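Mariner Mos1 transposase (Drosophila mauritiana, PDB 4MDB) catalyses cut-and-paste transposition of the Mos1 DNA transposon, cleaving and joining DNA with two divalent metal ions in an RNase H-like catalytic domain. Local coordinates at residues A[155-158]-A[159-162]; A[12-15]-A[16-19]. The protein carries 1 engineered substitution. One frame throughout, in Å; residues are numbered along the deposited sequence.

Contact 1: residues A[155-158]-A[159-162]; sequences AYSP and DLAP. With RLT (N-(4-fluorobenzyl)-5-hydroxy-1-methyl-2-(1-methyl-1-{[(5-methyl-1,3,4-oxadiazol-2-yl)carbonyl]amino}ethyl)-6-oxo-1,6-di hydropyrimidine-4-carboxamide), chain B.
Ser157 and Leu160 face each other across the first of two overlapping tight turns, in which Leu160 N donates to Ser157 O at 3.0 Å. The next bond, Ala161 N to Pro158 O at 3.2 Å, repeats the three-residue spacing. That spacing is the mark of a 3-10 turn, here formed by residues 158-160. Tyr156, just before the turn, has positive phi and psi (54° and 40°), a left-handed backbone conformation.

Among the side chains, Leu160 lays CD1 against Ser157 CB at 3.9 Å. Asp159 carries CG between its own N and carbonyl carbon (chi1 57°), which turns the carboxylate back to Ser157, two residues earlier, with OD1 3.3 Å from Ser157 CA. The same OD1 forms a salt bridge with Arg12, a fixed charge partner for the carboxylate.

Tyr156 points its ring the other way, to the inhibitor raltegravir. The oxadiazole oxygen OAT lies 3.4 Å above the ring plane, over its centre, and Tyr156 OH approaches NAO of the same heterocycle at 3.3 Å. Ala155 CB meets the oxadiazole methyl CAA at 3.5 Å, so two consecutive residues form this wall of the drug pocket.

The turn links strand 149-150 to helix 162-175, with Ala161 as its N-cap; that helix carries the metal ligand Asp164. Leu160 packs on helices 6-25 and 209-218, while Tyr156 touches helix 6-25 through Gln8.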
loop_
_atom_site.group_PDB
_atom_site.type_symbol
_atom_site.label_atom_id
_atom_site.label_comp_id
_atom_site.label_asym_id
_atom_site.label_seq_id
_atom_site.Cartn_x
_atom_site.Cartn_y
_atom_site.Cartn_z
ATOM N N ALA A 155 -4.561 6.733 -11.241
ATOM C CA ALA A 155 -5.861 6.913 -10.602
ATOM C C ALA A 155 -6.894 5.779 -10.791
ATOM O O ALA A 155 -6.872 5.090 -11.819
ATOM C CB ALA A 155 -6.395 8.250 -11.083
ATOM N N TYR A 156 -7.746 5.566 -9.794
ATOM C CA TYR A 156 -8.788 4.567 -9.776
ATOM C C TYR A 156 -8.238 3.179 -10.071
ATOM O O TYR A 156 -8.892 2.385 -10.755
ATOM C CB TYR A 156 -9.899 4.911 -10.795
ATOM C CG TYR A 156 -10.701 6.095 -10.370
ATOM C CD1 TYR A 156 -11.792 5.937 -9.517
ATOM C CD2 TYR A 156 -10.358 7.366 -10.786
ATOM C CE1 TYR A 156 -12.535 7.039 -9.108
ATOM C CE2 TYR A 156 -11.087 8.472 -10.390
ATOM C CZ TYR A 156 -12.168 8.305 -9.551
ATOM O OH TYR A 156 -12.883 9.405 -9.152
ATOM N N SER A 157 -7.046 2.855 -9.515
ATOM C CA SER A 157 -6.458 1.542 -9.807
ATOM C C SER A 157 -6.187 0.671 -8.550
ATOM O O SER A 157 -5.098 0.230 -8.330
ATOM C CB SER A 157 -5.213 1.755 -10.606
ATOM O OG SER A 157 -5.456 2.436 -11.879
ATOM N N PRO A 158 -7.190 0.456 -7.703
ATOM C CA PRO A 158 -6.916 -0.480 -6.583
ATOM C C PRO A 158 -6.670 -1.912 -6.995
ATOM O O PRO A 158 -6.035 -2.661 -6.272
ATOM C CB PRO A 158 -8.178 -0.350 -5.741
ATOM C CG PRO A 158 -9.253 -0.031 -6.739
ATOM C CD PRO A 158 -8.612 0.912 -7.692
ATOM N N ASP A 159 -7.057 -2.288 -8.226
ATOM C CA ASP A 159 -6.737 -3.526 -8.790
ATOM C C ASP A 159 -5.279 -3.692 -9.106
ATOM O O ASP A 159 -4.846 -4.790 -9.499
ATOM C CB ASP A 159 -7.576 -3.770 -10.080
ATOM C CG ASP A 159 -7.422 -2.719 -11.139
ATOM O OD1 ASP A 159 -7.079 -1.555 -10.877
ATOM O OD2 ASP A 159 -7.742 -3.117 -12.290
ATOM N N LEU A 160 -4.542 -2.590 -9.027
ATOM C CA LEU A 160 -3.093 -2.561 -9.325
ATOM C C LEU A 160 -2.295 -2.227 -8.021
ATOM O O LEU A 160 -1.064 -2.156 -8.033
ATOM C CB LEU A 160 -2.724 -1.607 -10.405
ATOM C CG LEU A 160 -3.430 -1.852 -11.743
ATOM C CD1 LEU A 160 -2.975 -0.748 -12.684
ATOM C CD2 LEU A 160 -3.078 -3.265 -12.212
ATOM N N ALA A 161 -3.015 -2.024 -6.913
ATOM C CA ALA A 161 -2.411 -1.708 -5.603
ATOM C C ALA A 161 -2.450 -2.947 -4.706
ATOM O O ALA A 161 -3.521 -3.415 -4.297
ATOM C CB ALA A 161 -3.199 -0.591 -4.952
ATOM N N PRO A 162 -1.290 -3.526 -4.361
ATOM C CA PRO A 162 -1.328 -4.758 -3.538
ATOM C C PRO A 162 -2.099 -4.606 -2.201
ATOM O O PRO A 162 -2.727 -5.589 -1.763
ATOM C CB PRO A 162 0.137 -5.110 -3.333
ATOM C CG PRO A 162 0.840 -4.543 -4.554
ATOM C CD PRO A 162 0.069 -3.271 -4.841
HETATM C CAA RLT B . -8.463 9.180 -8.431
HETATM C CAB RLT B . -11.143 1.338 -3.391
HETATM C CAC RLT B . -11.937 3.225 -5.663
HETATM C CAD RLT B . -12.986 4.170 -3.303
HETATM O OAE RLT B . -7.152 5.998 -1.814
HETATM O OAF RLT B . -9.755 5.209 -6.281
HETATM O OAG RLT B . -9.006 1.217 -2.127
HETATM O OAH RLT B . -7.287 3.191 -1.600
HETATM F FAI RLT B . -6.267 10.389 -7.430
HETATM C CAJ RLT B . -6.343 8.702 -5.735
HETATM C CAK RLT B . -7.699 10.657 -5.523
HETATM C CAL RLT B . -6.866 8.213 -4.519
HETATM C CAM RLT B . -8.223 10.181 -4.313
HETATM C CAN RLT B . -8.425 8.473 -2.495
HETATM N NAO RLT B . -10.539 9.504 -6.806
HETATM N NAP RLT B . -11.207 8.528 -6.018
HETATM N NAQ RLT B . -10.003 5.006 -3.479
HETATM N NAR RLT B . -8.926 7.119 -2.765
HETATM N NAS RLT B . -11.680 5.608 -5.014
HETATM O OAT RLT B . -9.510 7.531 -7.143
HETATM C CAU RLT B . -8.158 6.027 -2.471
HETATM C CAV RLT B . -10.636 5.953 -5.819
HETATM C CAW RLT B . -9.544 8.840 -7.449
HETATM C CAX RLT B . -6.763 9.934 -6.245
HETATM C CAY RLT B . -7.817 8.963 -3.789
HETATM C CAZ RLT B . -8.421 3.536 -2.226
HETATM C CBA RLT B . -10.529 7.372 -6.245
HETATM C CBB RLT B . -8.822 4.819 -2.773
HETATM C CBC RLT B . -10.802 3.943 -3.752
HETATM C CBD RLT B . -9.243 2.394 -2.542
HETATM N NBE RLT B . -10.428 2.646 -3.255
HETATM C CBF RLT B . -12.132 4.300 -4.595
#

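Contact 2: residues A[12-15]-A[16-19]; sequences RKNT and CEIL
Lys13 reaches along the helix surface toward Glu17, one turn later. From CB its chain is extended, with CG opposite the backbone N (chi1 -169°), and the first close approach to Glu17 comes at CE, 3.7 Å from OE1. The tip, NZ, stops 4.2 Å from the same OE1, beyond salt-bridge range; its salt bridge is with Asp220, and Glu17 probably adds a weaker electrostatic attraction. Glu17 in turn sets CG 3.3 Å from Lys13 O, the carbonyl that accepts its own N-H at 2.9 Å.

This bond belongs to a regular alpha-helical i to i+4 series, framed by Cys16 N to Arg12 O, with a 172° N-H...O angle, and Leu19 N to Thr15 O. Thr15 and Leu19 lie side by side, CG2 against CD1 at 3.9 Å. With OG1 beside the backbone N (chi1 -62°), the threonine hydroxyl is placed to hydrogen-bond Arg11 O one turn back, while its methyl serves the leucine.

The contact spans the middle of helix 6-25, whose inner side rests on helix 209-218: Arg12 and Cys16 touch Cys216, and Leu19 meets Trp213.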
loop_
_atom_site.group_PDB
_atom_site.type_symbol
_atom_site.label_atom_id
_atom_site.label_comp_id
_atom_site.label_asym_id
_atom_site.label_seq_id
_atom_site.Cartn_x
_atom_site.Cartn_y
_atom_site.Cartn_z
ATOM N N ARG A 12 -3.657 4.107 -17.096
ATOM C CA ARG A 12 -3.509 2.709 -16.571
ATOM C C ARG A 12 -2.690 1.890 -17.529
ATOM O O ARG A 12 -1.703 1.262 -17.169
ATOM C CB ARG A 12 -4.837 1.981 -16.310
ATOM C CG ARG A 12 -5.565 2.439 -15.047
ATOM C CD ARG A 12 -7.021 2.126 -15.014
ATOM N NE ARG A 12 -7.244 0.711 -15.187
ATOM C CZ ARG A 12 -7.221 -0.207 -14.227
ATOM N NH1 ARG A 12 -6.892 0.154 -12.967
ATOM N NH2 ARG A 12 -7.398 -1.474 -14.513
ATOM N N LYS A 13 -3.050 1.910 -18.835
ATOM C CA LYS A 13 -2.313 1.046 -19.765
ATOM C C LYS A 13 -0.893 1.462 -19.880
ATOM O O LYS A 13 0.023 0.621 -19.863
ATOM C CB LYS A 13 -2.992 1.011 -21.192
ATOM C CG LYS A 13 -2.460 -0.008 -22.095
ATOM C CD LYS A 13 -2.969 0.220 -23.512
ATOM C CE LYS A 13 -2.502 -0.936 -24.325
ATOM N NZ LYS A 13 -2.685 -0.729 -25.807
ATOM N N ASN A 14 -0.676 2.753 -19.976
ATOM C CA ASN A 14 0.671 3.292 -20.180
ATOM C C ASN A 14 1.582 2.989 -18.945
ATOM O O ASN A 14 2.736 2.560 -19.106
ATOM C CB ASN A 14 0.640 4.798 -20.380
ATOM C CG ASN A 14 0.118 5.186 -21.766
ATOM O OD1 ASN A 14 -0.006 4.318 -22.660
ATOM N ND2 ASN A 14 -0.163 6.487 -21.961
ATOM N N THR A 15 0.988 3.175 -17.779
ATOM C CA THR A 15 1.724 2.896 -16.469
ATOM C C THR A 15 2.091 1.426 -16.404
ATOM O O THR A 15 3.268 1.080 -16.137
ATOM C CB THR A 15 0.909 3.339 -15.296
ATOM O OG1 THR A 15 0.732 4.778 -15.424
ATOM C CG2 THR A 15 1.626 3.017 -13.945
ATOM N N CYS A 16 1.123 0.547 -16.673
ATOM C CA CYS A 16 1.426 -0.891 -16.679
ATOM C C CYS A 16 2.497 -1.304 -17.717
ATOM O O CYS A 16 3.303 -2.185 -17.478
ATOM C CB CYS A 16 0.189 -1.730 -16.851
ATOM S SG CYS A 16 -0.926 -1.541 -15.435
ATOM N N GLU A 17 2.455 -0.699 -18.920
ATOM C CA GLU A 17 3.508 -1.001 -19.923
ATOM C C GLU A 17 4.918 -0.690 -19.426
ATOM O O GLU A 17 5.850 -1.500 -19.623
ATOM C CB GLU A 17 3.260 -0.204 -21.234
ATOM C CG GLU A 17 2.078 -0.745 -22.032
ATOM C CD GLU A 17 1.846 0.047 -23.333
ATOM O OE1 GLU A 17 1.213 -0.526 -24.241
ATOM O OE2 GLU A 17 2.348 1.200 -23.464
ATOM N N ILE A 18 5.041 0.465 -18.785
ATOM C CA ILE A 18 6.301 0.983 -18.261
ATOM C C ILE A 18 6.770 0.010 -17.172
ATOM O O ILE A 18 7.955 -0.403 -17.172
ATOM C CB ILE A 18 6.179 2.399 -17.717
ATOM C CG1 ILE A 18 5.952 3.408 -18.857
ATOM C CG2 ILE A 18 7.412 2.835 -16.918
ATOM C CD1 ILE A 18 5.411 4.716 -18.337
ATOM N N LEU A 19 5.885 -0.331 -16.232
ATOM C CA LEU A 19 6.301 -1.195 -15.093
ATOM C C LEU A 19 6.687 -2.604 -15.587
ATOM O O LEU A 19 7.715 -3.195 -15.161
ATOM C CB LEU A 19 5.199 -1.246 -14.043
ATOM C CG LEU A 19 4.908 0.071 -13.355
ATOM C CD1 LEU A 19 3.612 -0.004 -12.535
ATOM C CD2 LEU A 19 6.088 0.523 -12.526
#

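Contact 2 closes before contact 1 opens in the sequence, yet the two meet in space, with centres 12 Å apart. The join is polar around Arg12 NH1, which meets Asp159 OD1 at 2.7 Å and probably Ser157 OG, and apolar where Leu160 CD1 packs on Cys16 SG at 3.5 Å. Both contacts also touch helix 209-218, contact 1 through Leu160 and Pro162, contact 2 through Arg12, Cys16 and Leu19. Contact 1 lies nearer the chain's centre, and its 3-10 turn borders the metal and inhibitor site. Contact 2 is ordinary alpha helix, with Arg12, Thr15, Cys16 and Leu19 buried; Asn14, Glu17 and Ile18 are exposed, while Lys13 is partly exposed and paired with Asp220.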